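Local coordinates for HydG protein (Carboxydothermus hydrogenoformans, PDB 4RTB) that is a radical SAM [FeFe]-hydrogenase maturase that binds a [4Fe-4S] cluster and S-adenosylmethionine and probably makes carbon monoxide and cyanide for the hydrogenase cluster, at residues A[67-71]-A[257-261]; A[80-84]-A[310-314]; A[87-92]-A[314-320]; A[333-338]-A[381-387]. One frame throughout, in Å; residues are numbered along the deposited sequence.

Interaction 1. Residues A[67-71]-A[257-261]; sequences IAFAN and PLFEL
F69 and A70, in the last turn of helix 62-70, face P257, L258 and L261 at the start of helix 257-275, with the CA atoms of A70 and L258 6.6 Å apart. F69 carries nearly all of the contact. Its CG stands anti to its own nitrogen (chi1 178°), which sends the ring out across the gap between the helices. The far corner of the ring meets the proline, the two side chains crossing at about a right angle, with CZ of F69 lying 3.5 Å from CB of P257. Along one flank, CD1 of F69 lies 3.9 Å from CB of L258, the two side chains sliding past each other in opposite directions. Near the root of the ring, CD2 of L261 closes in to 3.7 Å from CB of F69. A70 adds a lighter touch to L258. K305 makes a cation-pi contact with the F69 ring, while L312 and I309 of helix 303-316 also pack on it. With an alanine in place of F69, P257 and L258 would probably lose the ring that packs on them and a gap would open between the two helices. Between these segments the chemistry is purely apolar, so shape and burial join this N-terminal helix to a helix of the radical SAM domain.

Interaction 2. Residues A[80-84]-A[310-314]; sequences LFWQA and VALLR
A84 and A311 form the tight spot where helix 74-91 passes over helix 303-316. Their CA atoms are 5.1 Å apart and the methyls meet directly, CB of A84 lying 3.7 Å from CB of A311. Two such small side chains let the short helical segments come within 8.9 Å of each other, axis to axis, at an angle of 50°. One turn back, L80 fills the space beside the alanine pair: its CG lies 4.1 Å from CB of A311, and its CD1 reaches 3.9 Å from CD2 of L312, the two leucines crossing at about a right angle. Helix 303-316 runs between the parallel strands 281-283 and 321-324, as a helix of a beta/alpha barrel does, and helix 74-91, which precedes strand 95-105, lies on its outer side. The looser part of the contact lies at its margins, though still buried. F81 starts off away from the other helix, but chi1 of -66° brings the ring back, and its CD1 edge meets the A311 methyl at 4.1 Å. Beyond A84, R314 contributes merely its aliphatic CG, 3.8 Å from the carbonyl O of A84, before the chain bends away. L339 of helix 330-339 also touches both F81 and A311.

Interaction 3. Residues A[87-92]-A[314-320]; sequences VKEEIY and RIMLPYT
V87 and I91 grip P318 from successive turns of helix 74-91, and this apolar group carries one side of the contact. CD1 of I91 lies 3.7 Å from CB of P318, CG1 of V87 is 4.0 Å from the same atom, and CG1 of I91 rests over one face of the Y319 ring. The aliphatic part of R314 belongs here too: its CD lies 3.7 Å from CB of K88, whose own amine turns elsewhere, to the carbonyl of V337. Flat groups make the second set. Y92 sets the CE2 corner of its ring over the centre of the R314 guanidinium, its CE2 3.6 Å from CZ of R314, the two planes tilted 56° apart. R314 reaches this spot because its chain bends at chi2 (83°) and again at chi3. The polar contacts are weak: OH of Y92 gives a long 3.5 Å bond to O of P318, and NH1 of R314 a weak one to G340. The NH2 of R314 sits near the carbonyls of L317 and P318, but its position is doubtful. A leucine in place of R314 would probably leave the Y92 ring without its flat neighbour and the G340 carbonyl without this donor. Residues 317-320 form a type I turn, the helix-to-strand connection of a beta/alpha unit, here covered by the last turn of helix 74-91.

Interaction 4. Residues A[333-338]-A[381-387]; sequences RDELVE and VLIDKGF
A buried contact, part ionic and part aromatic, joins D334 and V337 of helix 330-339 to K385 and F387, which follow helix 375-384 and lead into strand 388-390. Both helices flank the parallel sheet, and I96 of strand 95-105 touches V337, L382 and F387 from the strand side. The aromatic half centres on F387. V337 sets its CG1 over one face, 3.8 Å from the centroid of the F387 ring and 12° off the normal, a CH-pi contact; the carbonyl of K385 lies over the opposite face. At the rim, CG of E338 lies 3.7 Å from CZ of F387, and CB of D334 sits in the ring plane. The ionic half is a network on D334. NH1 of R333 binds OD2 of D334 at 2.9 Å on the syn side, with an N-H...O angle of 158°, while NZ of K385 makes a salt bridge to OD1 of D334 at 3.3 Å. CD2 of L382 fills in beside the carboxylate. The side chain of R333 comes to about 9 Å from that of K288, which binds S-adenosylmethionine. With a cation on each oxygen, the buried D334 is likely to stay ionised, its rotation probably restrained by R333 of its own helix and K385 just past helix 375-384.

From the N terminus, helices 62-70 and 74-91 supply the first halves of interactions 1, 2 and 3, and the second halves come only after most of the radical SAM domain, each closing a loop of roughly 190 to 230 residues. These three cross one another. Interactions 2 and 3 follow each other along helices 74-91 and 303-316, the latter running on into the turn after helix 303-316, and share R314; interaction 1 meets interaction 2 at L312. Interaction 4 follows in series, closes a much shorter loop, and touches interaction 2 through V310 and L336 and interaction 3 through K88. Interactions 1 to 3 tie helices 62-70 and 74-91 to helices 257-275 and 303-316; interaction 4 joins helix 330-339 to the end of helix 375-384.

Interaction 1. Residues A[67-71]-A[257-261]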
loop_
_atom_site.group_PDB
_atom_site.type_symbol
_atom_site.label_atom_id
_atom_site.label_comp_id
_atom_site.label_asym_id
_atom_site.label_seq_id
_atom_site.Cartn_x
_atom_site.Cartn_y
_atom_site.Cartn_z
ATOM N N ILE A 67 -5.889 -6.664 21.619
ATOM C CA ILE A 67 -6.945 -7.572 22.050
ATOM C C ILE A 67 -7.983 -7.764 20.947
ATOM O O ILE A 67 -8.449 -8.878 20.705
ATOM C CB ILE A 67 -7.632 -7.047 23.323
ATOM C CG1 ILE A 67 -6.601 -6.880 24.441
ATOM C CG2 ILE A 67 -8.753 -7.978 23.756
ATOM C CD1 ILE A 67 -7.028 -5.912 25.520
ATOM N N ALA A 68 -8.326 -6.670 20.271
ATOM C CA ALA A 68 -9.312 -6.698 19.195
ATOM C C ALA A 68 -8.869 -7.620 18.068
ATOM O O ALA A 68 -9.689 -8.293 17.443
ATOM C CB ALA A 68 -9.560 -5.295 18.662
ATOM N N PHE A 69 -7.567 -7.651 17.810
ATOM C CA PHE A 69 -7.045 -8.538 16.784
ATOM C C PHE A 69 -6.978 -9.979 17.275
ATOM O O PHE A 69 -7.425 -10.899 16.591
ATOM C CB PHE A 69 -5.658 -8.093 16.330
ATOM C CG PHE A 69 -5.050 -9.003 15.309
ATOM C CD1 PHE A 69 -4.160 -9.996 15.686
ATOM C CD2 PHE A 69 -5.392 -8.886 13.974
ATOM C CE1 PHE A 69 -3.612 -10.844 14.747
ATOM C CE2 PHE A 69 -4.848 -9.731 13.031
ATOM C CZ PHE A 69 -3.956 -10.711 13.417
ATOM N N ALA A 70 -6.410 -10.156 18.463
ATOM C CA ALA A 70 -6.108 -11.480 18.999
ATOM C C ALA A 70 -7.344 -12.360 19.186
ATOM O O ALA A 70 -7.284 -13.572 18.977
ATOM C CB ALA A 70 -5.363 -11.342 20.320
ATOM N N ASN A 71 -8.459 -11.747 19.575
ATOM C CA ASN A 71 -9.666 -12.495 19.924
ATOM C C ASN A 71 -10.739 -12.471 18.840
ATOM O O ASN A 71 -11.118 -11.407 18.354
ATOM C CB ASN A 71 -10.255 -11.952 21.227
ATOM C CG ASN A 71 -9.291 -12.057 22.391
ATOM O OD1 ASN A 71 -9.371 -12.985 23.196
ATOM N ND2 ASN A 71 -8.370 -11.105 22.486
ATOM N N PRO A 257 1.205 -12.089 13.672
ATOM C CA PRO A 257 0.552 -10.961 12.999
ATOM C C PRO A 257 0.188 -9.851 13.980
ATOM O O PRO A 257 0.231 -8.666 13.630
ATOM C CB PRO A 257 -0.706 -11.593 12.388
ATOM C CG PRO A 257 -0.460 -13.072 12.418
ATOM C CD PRO A 257 0.389 -13.311 13.610
ATOM N N LEU A 258 -0.164 -10.248 15.200
ATOM C CA LEU A 258 -0.473 -9.310 16.270
ATOM C C LEU A 258 0.676 -8.334 16.490
ATOM O O LEU A 258 0.475 -7.118 16.582
ATOM C CB LEU A 258 -0.780 -10.069 17.565
ATOM C CG LEU A 258 -0.885 -9.246 18.850
ATOM C CD1 LEU A 258 -1.963 -8.190 18.709
ATOM C CD2 LEU A 258 -1.161 -10.141 20.052
ATOM N N PHE A 259 1.884 -8.880 16.556
ATOM C CA PHE A 259 3.066 -8.080 16.829
ATOM C C PHE A 259 3.360 -7.078 15.714
ATOM O O PHE A 259 3.694 -5.928 15.988
ATOM C CB PHE A 259 4.278 -8.983 17.051
ATOM C CG PHE A 259 5.481 -8.256 17.568
ATOM C CD1 PHE A 259 5.675 -8.098 18.929
ATOM C CD2 PHE A 259 6.412 -7.723 16.695
ATOM C CE1 PHE A 259 6.780 -7.426 19.410
ATOM C CE2 PHE A 259 7.516 -7.047 17.172
ATOM C CZ PHE A 259 7.702 -6.900 18.530
ATOM N N GLU A 260 3.245 -7.519 14.464
ATOM C CA GLU A 260 3.507 -6.647 13.323
ATOM C C GLU A 260 2.450 -5.546 13.213
ATOM O O GLU A 260 2.775 -4.386 12.937
ATOM C CB GLU A 260 3.569 -7.460 12.025
ATOM C CG GLU A 260 4.971 -7.609 11.433
ATOM C CD GLU A 260 5.768 -8.748 12.051
ATOM O OE1 GLU A 260 5.429 -9.924 11.794
ATOM O OE2 GLU A 260 6.737 -8.468 12.787
ATOM N N LEU A 261 1.190 -5.919 13.430
ATOM C CA LEU A 261 0.090 -4.958 13.450
ATOM C C LEU A 261 0.316 -3.885 14.507
ATOM O O LEU A 261 0.157 -2.691 14.240
ATOM C CB LEU A 261 -1.240 -5.669 13.709
ATOM C CG LEU A 261 -2.419 -4.776 14.109
ATOM C CD1 LEU A 261 -2.767 -3.802 12.993
ATOM C CD2 LEU A 261 -3.623 -5.624 14.482
#

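Interaction 2. Residues A[80-84]-A[310-314]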
loop_
_atom_site.group_PDB
_atom_site.type_symbol
_atom_site.label_atom_id
_atom_site.label_comp_id
_atom_site.label_asym_id
_atom_site.label_seq_id
_atom_site.Cartn_x
_atom_site.Cartn_y
_atom_site.Cartn_z
ATOM N N LEU A 80 -16.482 -4.353 14.959
ATOM C CA LEU A 80 -15.206 -3.882 14.434
ATOM C C LEU A 80 -15.328 -3.550 12.953
ATOM O O LEU A 80 -14.978 -2.448 12.522
ATOM C CB LEU A 80 -14.112 -4.930 14.653
ATOM C CG LEU A 80 -12.775 -4.747 13.930
ATOM C CD1 LEU A 80 -12.053 -3.495 14.403
ATOM C CD2 LEU A 80 -11.900 -5.979 14.117
ATOM N N PHE A 81 -15.839 -4.507 12.183
ATOM C CA PHE A 81 -16.006 -4.322 10.747
ATOM C C PHE A 81 -16.951 -3.163 10.461
ATOM O O PHE A 81 -16.693 -2.342 9.578
ATOM C CB PHE A 81 -16.523 -5.606 10.091
ATOM C CG PHE A 81 -15.547 -6.750 10.147
ATOM C CD1 PHE A 81 -14.223 -6.535 10.497
ATOM C CD2 PHE A 81 -15.952 -8.039 9.840
ATOM C CE1 PHE A 81 -13.323 -7.581 10.545
ATOM C CE2 PHE A 81 -15.054 -9.092 9.887
ATOM C CZ PHE A 81 -13.738 -8.862 10.240
ATOM N N TRP A 82 -18.040 -3.102 11.222
ATOM C CA TRP A 82 -19.013 -2.021 11.105
ATOM C C TRP A 82 -18.341 -0.651 11.234
ATOM O O TRP A 82 -18.483 0.216 10.356
ATOM C CB TRP A 82 -20.100 -2.193 12.167
ATOM C CG TRP A 82 -21.267 -1.275 12.024
ATOM C CD1 TRP A 82 -22.241 -1.326 11.071
ATOM C CD2 TRP A 82 -21.602 -0.179 12.881
ATOM N NE1 TRP A 82 -23.155 -0.323 11.273
ATOM C CE2 TRP A 82 -22.785 0.396 12.381
ATOM C CE3 TRP A 82 -21.011 0.376 14.021
ATOM C CZ2 TRP A 82 -23.391 1.498 12.979
ATOM C CZ3 TRP A 82 -21.612 1.469 14.615
ATOM C CH2 TRP A 82 -22.791 2.018 14.095
ATOM N N GLN A 83 -17.591 -0.475 12.319
ATOM C CA GLN A 83 -16.852 0.764 12.540
ATOM C C GLN A 83 -15.849 1.048 11.424
ATOM O O GLN A 83 -15.707 2.192 10.989
ATOM C CB GLN A 83 -16.128 0.724 13.884
ATOM C CG GLN A 83 -16.817 1.529 14.965
ATOM C CD GLN A 83 -16.944 2.996 14.603
ATOM O OE1 GLN A 83 -16.041 3.579 14.002
ATOM N NE2 GLN A 83 -18.073 3.599 14.961
ATOM N N ALA A 84 -15.159 0.007 10.967
ATOM C CA ALA A 84 -14.180 0.151 9.893
ATOM C C ALA A 84 -14.824 0.715 8.626
ATOM O O ALA A 84 -14.324 1.688 8.047
ATOM C CB ALA A 84 -13.513 -1.182 9.601
ATOM N N VAL A 310 -6.852 -4.957 8.303
ATOM C CA VAL A 310 -7.161 -3.745 7.538
ATOM C C VAL A 310 -8.225 -2.909 8.253
ATOM O O VAL A 310 -8.246 -1.677 8.133
ATOM C CB VAL A 310 -7.626 -4.062 6.088
ATOM C CG1 VAL A 310 -6.972 -5.338 5.585
ATOM C CG2 VAL A 310 -9.144 -4.158 5.990
ATOM N N ALA A 311 -9.087 -3.576 9.018
ATOM C CA ALA A 311 -10.126 -2.884 9.769
ATOM C C ALA A 311 -9.504 -2.086 10.901
ATOM O O ALA A 311 -9.740 -0.883 11.030
ATOM C CB ALA A 311 -11.143 -3.871 10.312
ATOM N N LEU A 312 -8.707 -2.768 11.718
ATOM C CA LEU A 312 -8.022 -2.136 12.836
ATOM C C LEU A 312 -7.102 -1.011 12.381
ATOM O O LEU A 312 -7.022 0.028 13.022
ATOM C CB LEU A 312 -7.231 -3.176 13.622
ATOM C CG LEU A 312 -8.076 -3.966 14.617
ATOM C CD1 LEU A 312 -7.360 -5.228 15.041
ATOM C CD2 LEU A 312 -8.394 -3.097 15.823
ATOM N N LEU A 313 -6.409 -1.221 11.270
ATOM C CA LEU A 313 -5.554 -0.187 10.708
ATOM C C LEU A 313 -6.374 1.014 10.255
ATOM O O LEU A 313 -5.988 2.159 10.498
ATOM C CB LEU A 313 -4.737 -0.744 9.544
ATOM C CG LEU A 313 -3.394 -1.363 9.930
ATOM C CD1 LEU A 313 -3.123 -2.592 9.094
ATOM C CD2 LEU A 313 -2.276 -0.346 9.761
ATOM N N ARG A 314 -7.506 0.757 9.606
ATOM C CA ARG A 314 -8.371 1.847 9.169
ATOM C C ARG A 314 -8.920 2.649 10.352
ATOM O O ARG A 314 -8.982 3.879 10.299
ATOM C CB ARG A 314 -9.529 1.320 8.318
ATOM C CG ARG A 314 -10.602 2.362 7.997
ATOM C CD ARG A 314 -10.249 3.253 6.803
ATOM N NE ARG A 314 -9.076 4.093 7.032
ATOM C CZ ARG A 314 -7.970 4.047 6.298
ATOM N NH1 ARG A 314 -7.884 3.207 5.276
ATOM N NH2 ARG A 314 -6.952 4.846 6.582
#

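Interaction 3. Residues A[87-92]-A[314-320]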
loop_
_atom_site.group_PDB
_atom_site.type_symbol
_atom_site.label_atom_id
_atom_site.label_comp_id
_atom_site.label_asym_id
_atom_site.label_seq_id
_atom_site.Cartn_x
_atom_site.Cartn_y
_atom_site.Cartn_z
ATOM N N VAL A 87 -15.850 4.388 9.093
ATOM C CA VAL A 87 -14.698 5.283 9.016
ATOM C C VAL A 87 -14.194 5.466 7.582
ATOM O O VAL A 87 -13.956 6.599 7.127
ATOM C CB VAL A 87 -13.548 4.757 9.896
ATOM C CG1 VAL A 87 -12.269 5.532 9.637
ATOM C CG2 VAL A 87 -13.937 4.819 11.367
ATOM N N LYS A 88 -14.034 4.347 6.877
ATOM C CA LYS A 88 -13.584 4.380 5.491
ATOM C C LYS A 88 -14.543 5.208 4.646
ATOM O O LYS A 88 -14.112 5.981 3.788
ATOM C CB LYS A 88 -13.453 2.964 4.924
ATOM C CG LYS A 88 -12.678 2.884 3.608
ATOM C CD LYS A 88 -13.594 3.004 2.397
ATOM C CE LYS A 88 -12.810 3.366 1.143
ATOM N NZ LYS A 88 -11.732 2.387 0.849
ATOM N N GLU A 89 -15.840 5.049 4.895
ATOM C CA GLU A 89 -16.849 5.836 4.191
ATOM C C GLU A 89 -16.760 7.317 4.553
ATOM O O GLU A 89 -16.872 8.182 3.685
ATOM C CB GLU A 89 -18.251 5.305 4.498
ATOM C CG GLU A 89 -18.875 4.476 3.383
ATOM N N GLU A 90 -16.552 7.600 5.837
ATOM C CA GLU A 90 -16.531 8.973 6.330
ATOM C C GLU A 90 -15.361 9.782 5.777
ATOM O O GLU A 90 -15.512 10.969 5.485
ATOM C CB GLU A 90 -16.498 8.988 7.862
ATOM C CG GLU A 90 -17.866 9.170 8.508
ATOM C CD GLU A 90 -17.943 8.586 9.908
ATOM O OE1 GLU A 90 -16.889 8.192 10.452
ATOM O OE2 GLU A 90 -19.061 8.515 10.462
ATOM N N ILE A 91 -14.198 9.153 5.629
ATOM C CA ILE A 91 -13.031 9.900 5.159
ATOM C C ILE A 91 -12.782 9.758 3.655
ATOM O O ILE A 91 -12.482 10.739 2.970
ATOM C CB ILE A 91 -11.756 9.480 5.919
ATOM C CG1 ILE A 91 -11.825 9.970 7.365
ATOM C CG2 ILE A 91 -10.512 10.047 5.248
ATOM C CD1 ILE A 91 -11.779 8.865 8.388
ATOM N N TYR A 92 -12.919 8.543 3.139
ATOM C CA TYR A 92 -12.546 8.271 1.756
ATOM C C TYR A 92 -13.740 8.146 0.821
ATOM O O TYR A 92 -13.613 8.355 -0.388
ATOM C CB TYR A 92 -11.701 6.998 1.689
ATOM C CG TYR A 92 -10.367 7.125 2.386
ATOM C CD1 TYR A 92 -9.261 7.624 1.715
ATOM C CD2 TYR A 92 -10.216 6.751 3.714
ATOM C CE1 TYR A 92 -8.039 7.745 2.346
ATOM C CE2 TYR A 92 -8.997 6.867 4.355
ATOM C CZ TYR A 92 -7.911 7.364 3.666
ATOM O OH TYR A 92 -6.693 7.483 4.295
ATOM N N ARG A 314 -7.506 0.757 9.606
ATOM C CA ARG A 314 -8.371 1.847 9.169
ATOM C C ARG A 314 -8.920 2.649 10.352
ATOM O O ARG A 314 -8.982 3.879 10.299
ATOM C CB ARG A 314 -9.529 1.320 8.318
ATOM C CG ARG A 314 -10.602 2.362 7.997
ATOM C CD ARG A 314 -10.249 3.253 6.803
ATOM N NE ARG A 314 -9.076 4.093 7.032
ATOM C CZ ARG A 314 -7.970 4.047 6.298
ATOM N NH1 ARG A 314 -7.884 3.207 5.276
ATOM N NH2 ARG A 314 -6.952 4.846 6.582
ATOM N N ILE A 315 -9.305 1.957 11.419
ATOM C CA ILE A 315 -9.923 2.627 12.557
ATOM C C ILE A 315 -8.876 3.312 13.444
ATOM O O ILE A 315 -9.174 4.301 14.111
ATOM C CB ILE A 315 -10.792 1.636 13.394
ATOM C CG1 ILE A 315 -11.694 2.383 14.384
ATOM C CG2 ILE A 315 -9.931 0.600 14.096
ATOM C CD1 ILE A 315 -11.168 2.431 15.813
ATOM N N MET A 316 -7.644 2.810 13.424
ATOM C CA MET A 316 -6.580 3.388 14.243
ATOM C C MET A 316 -5.888 4.566 13.564
ATOM O O MET A 316 -5.596 5.574 14.206
ATOM C CB MET A 316 -5.547 2.320 14.619
ATOM C CG MET A 316 -6.030 1.278 15.633
ATOM S SD MET A 316 -5.985 1.792 17.363
ATOM C CE MET A 316 -7.405 2.874 17.456
ATOM N N LEU A 317 -5.626 4.439 12.267
ATOM C CA LEU A 317 -5.036 5.528 11.495
ATOM C C LEU A 317 -5.972 5.927 10.363
ATOM O O LEU A 317 -5.741 5.572 9.208
ATOM C CB LEU A 317 -3.677 5.116 10.941
ATOM C CG LEU A 317 -2.727 4.496 11.962
ATOM C CD1 LEU A 317 -1.799 3.507 11.282
ATOM C CD2 LEU A 317 -1.938 5.576 12.688
ATOM N N PRO A 318 -7.034 6.675 10.699
ATOM C CA PRO A 318 -8.128 6.980 9.770
ATOM C C PRO A 318 -7.697 7.824 8.572
ATOM O O PRO A 318 -8.138 7.554 7.454
ATOM C CB PRO A 318 -9.125 7.747 10.647
ATOM C CG PRO A 318 -8.293 8.343 11.726
ATOM C CD PRO A 318 -7.204 7.354 11.995
ATOM N N TYR A 319 -6.848 8.820 8.800
ATOM C CA TYR A 319 -6.412 9.707 7.726
ATOM C C TYR A 319 -5.178 9.161 7.009
ATOM O O TYR A 319 -4.603 9.824 6.145
ATOM C CB TYR A 319 -6.136 11.109 8.274
ATOM C CG TYR A 319 -7.364 11.777 8.851
ATOM C CD1 TYR A 319 -7.684 11.645 10.197
ATOM C CD2 TYR A 319 -8.208 12.534 8.048
ATOM C CE1 TYR A 319 -8.811 12.251 10.727
ATOM C CE2 TYR A 319 -9.338 13.143 8.571
ATOM C CZ TYR A 319 -9.633 12.998 9.910
ATOM O OH TYR A 319 -10.753 13.602 10.432
ATOM N N THR A 320 -4.783 7.944 7.369
ATOM C CA THR A 320 -3.653 7.285 6.730
ATOM C C THR A 320 -4.145 6.271 5.705
ATOM O O THR A 320 -4.855 5.327 6.051
ATOM C CB THR A 320 -2.756 6.574 7.760
ATOM O OG1 THR A 320 -2.347 7.508 8.767
ATOM C CG2 THR A 320 -1.526 5.982 7.086
#

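Interaction 4. Residues A[333-338]-A[381-387]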
loop_
_atom_site.group_PDB
_atom_site.type_symbol
_atom_site.label_atom_id
_atom_site.label_comp_id
_atom_site.label_asym_id
_atom_site.label_seq_id
_atom_site.Cartn_x
_atom_site.Cartn_y
_atom_site.Cartn_z
ATOM N N ARG A 333 -10.972 -8.905 -2.168
ATOM C CA ARG A 333 -10.373 -7.628 -2.539
ATOM C C ARG A 333 -11.316 -6.457 -2.260
ATOM O O ARG A 333 -10.955 -5.507 -1.551
ATOM C CB ARG A 333 -9.972 -7.660 -4.019
ATOM C CG ARG A 333 -9.236 -6.437 -4.528
ATOM C CD ARG A 333 -9.974 -5.807 -5.698
ATOM N NE ARG A 333 -9.882 -6.578 -6.935
ATOM C CZ ARG A 333 -10.812 -6.567 -7.886
ATOM N NH1 ARG A 333 -11.909 -5.836 -7.735
ATOM N NH2 ARG A 333 -10.654 -7.293 -8.985
ATOM N N ASP A 334 -12.533 -6.537 -2.788
ATOM C CA ASP A 334 -13.469 -5.430 -2.639
ATOM C C ASP A 334 -14.108 -5.381 -1.246
ATOM O O ASP A 334 -14.606 -4.333 -0.826
ATOM C CB ASP A 334 -14.534 -5.503 -3.732
ATOM C CG ASP A 334 -13.939 -5.347 -5.122
ATOM O OD1 ASP A 334 -14.490 -5.915 -6.086
ATOM O OD2 ASP A 334 -12.906 -4.659 -5.245
ATOM N N GLU A 335 -14.081 -6.501 -0.526
ATOM C CA GLU A 335 -14.449 -6.486 0.889
ATOM C C GLU A 335 -13.420 -5.663 1.664
ATOM O O GLU A 335 -13.773 -4.854 2.524
ATOM C CB GLU A 335 -14.537 -7.906 1.464
ATOM C CG GLU A 335 -15.948 -8.327 1.880
ATOM C CD GLU A 335 -15.961 -9.327 3.028
ATOM O OE1 GLU A 335 -15.464 -10.460 2.849
ATOM O OE2 GLU A 335 -16.472 -8.976 4.114
ATOM N N LEU A 336 -12.147 -5.869 1.342
ATOM C CA LEU A 336 -11.062 -5.122 1.963
ATOM C C LEU A 336 -11.164 -3.648 1.593
ATOM O O LEU A 336 -10.876 -2.776 2.417
ATOM C CB LEU A 336 -9.704 -5.691 1.547
ATOM C CG LEU A 336 -9.457 -7.148 1.949
ATOM C CD1 LEU A 336 -8.185 -7.683 1.310
ATOM C CD2 LEU A 336 -9.406 -7.293 3.463
ATOM N N VAL A 337 -11.578 -3.367 0.361
ATOM C CA VAL A 337 -11.823 -1.983 -0.032
ATOM C C VAL A 337 -12.957 -1.400 0.821
ATOM O O VAL A 337 -12.873 -0.253 1.265
ATOM C CB VAL A 337 -12.162 -1.857 -1.537
ATOM C CG1 VAL A 337 -12.502 -0.419 -1.889
ATOM C CG2 VAL A 337 -10.996 -2.350 -2.387
ATOM N N GLU A 338 -13.998 -2.197 1.064
ATOM C CA GLU A 338 -15.095 -1.791 1.950
ATOM C C GLU A 338 -14.603 -1.471 3.364
ATOM O O GLU A 338 -15.081 -0.525 3.996
ATOM C CB GLU A 338 -16.171 -2.887 2.028
ATOM C CG GLU A 338 -17.292 -2.800 0.993
ATOM C CD GLU A 338 -18.225 -4.010 1.033
ATOM O OE1 GLU A 338 -18.837 -4.271 2.094
ATOM O OE2 GLU A 338 -18.343 -4.703 -0.001
ATOM N N VAL A 381 -15.858 -4.271 -12.596
ATOM C CA VAL A 381 -16.233 -4.888 -11.331
ATOM C C VAL A 381 -16.340 -3.857 -10.208
ATOM O O VAL A 381 -17.312 -3.856 -9.456
ATOM C CB VAL A 381 -15.232 -5.984 -10.917
ATOM C CG1 VAL A 381 -15.656 -6.624 -9.604
ATOM C CG2 VAL A 381 -15.114 -7.034 -12.010
ATOM N N LEU A 382 -15.346 -2.979 -10.105
ATOM C CA LEU A 382 -15.359 -1.933 -9.086
ATOM C C LEU A 382 -16.584 -1.044 -9.221
ATOM O O LEU A 382 -17.233 -0.707 -8.229
ATOM C CB LEU A 382 -14.093 -1.076 -9.168
ATOM C CG LEU A 382 -12.809 -1.669 -8.590
ATOM C CD1 LEU A 382 -11.665 -0.673 -8.702
ATOM C CD2 LEU A 382 -13.022 -2.086 -7.149
ATOM N N ILE A 383 -16.901 -0.672 -10.454
ATOM C CA ILE A 383 -17.999 0.241 -10.707
ATOM C C ILE A 383 -19.331 -0.436 -10.395
ATOM O O ILE A 383 -20.311 0.235 -10.067
ATOM C CB ILE A 383 -17.974 0.759 -12.167
ATOM C CG1 ILE A 383 -18.307 2.249 -12.214
ATOM C CG2 ILE A 383 -18.918 -0.032 -13.066
ATOM C CD1 ILE A 383 -18.347 2.803 -13.611
ATOM N N ASP A 384 -19.361 -1.765 -10.472
ATOM C CA ASP A 384 -20.582 -2.493 -10.141
ATOM C C ASP A 384 -20.745 -2.691 -8.633
ATOM O O ASP A 384 -21.867 -2.798 -8.138
ATOM C CB ASP A 384 -20.615 -3.843 -10.858
ATOM C CG ASP A 384 -21.573 -3.850 -12.036
ATOM O OD1 ASP A 384 -22.715 -4.333 -11.876
ATOM O OD2 ASP A 384 -21.185 -3.368 -13.121
ATOM N N LYS A 385 -19.632 -2.731 -7.907
ATOM C CA LYS A 385 -19.681 -2.847 -6.450
ATOM C C LYS A 385 -19.858 -1.471 -5.804
ATOM O O LYS A 385 -19.767 -1.328 -4.582
ATOM C CB LYS A 385 -18.419 -3.534 -5.911
ATOM C CG LYS A 385 -18.107 -4.864 -6.585
ATOM C CD LYS A 385 -17.635 -5.924 -5.598
ATOM C CE LYS A 385 -17.333 -7.240 -6.308
ATOM N NZ LYS A 385 -16.711 -8.247 -5.399
ATOM N N GLY A 386 -20.107 -0.462 -6.638
ATOM C CA GLY A 386 -20.448 0.867 -6.164
ATOM C C GLY A 386 -19.263 1.751 -5.829
ATOM O O GLY A 386 -19.421 2.788 -5.180
ATOM N N PHE A 387 -18.080 1.352 -6.283
ATOM C CA PHE A 387 -16.845 2.060 -5.952
ATOM C C PHE A 387 -16.432 3.073 -7.018
ATOM O O PHE A 387 -16.778 2.936 -8.192
ATOM C CB PHE A 387 -15.711 1.057 -5.727
ATOM C CG PHE A 387 -15.879 0.217 -4.493
ATOM C CD1 PHE A 387 -15.545 -1.127 -4.505
ATOM C CD2 PHE A 387 -16.359 0.774 -3.318
ATOM C CE1 PHE A 387 -15.693 -1.906 -3.370
ATOM C CE2 PHE A 387 -16.510 -0.000 -2.178
ATOM C CZ PHE A 387 -16.176 -1.341 -2.205
#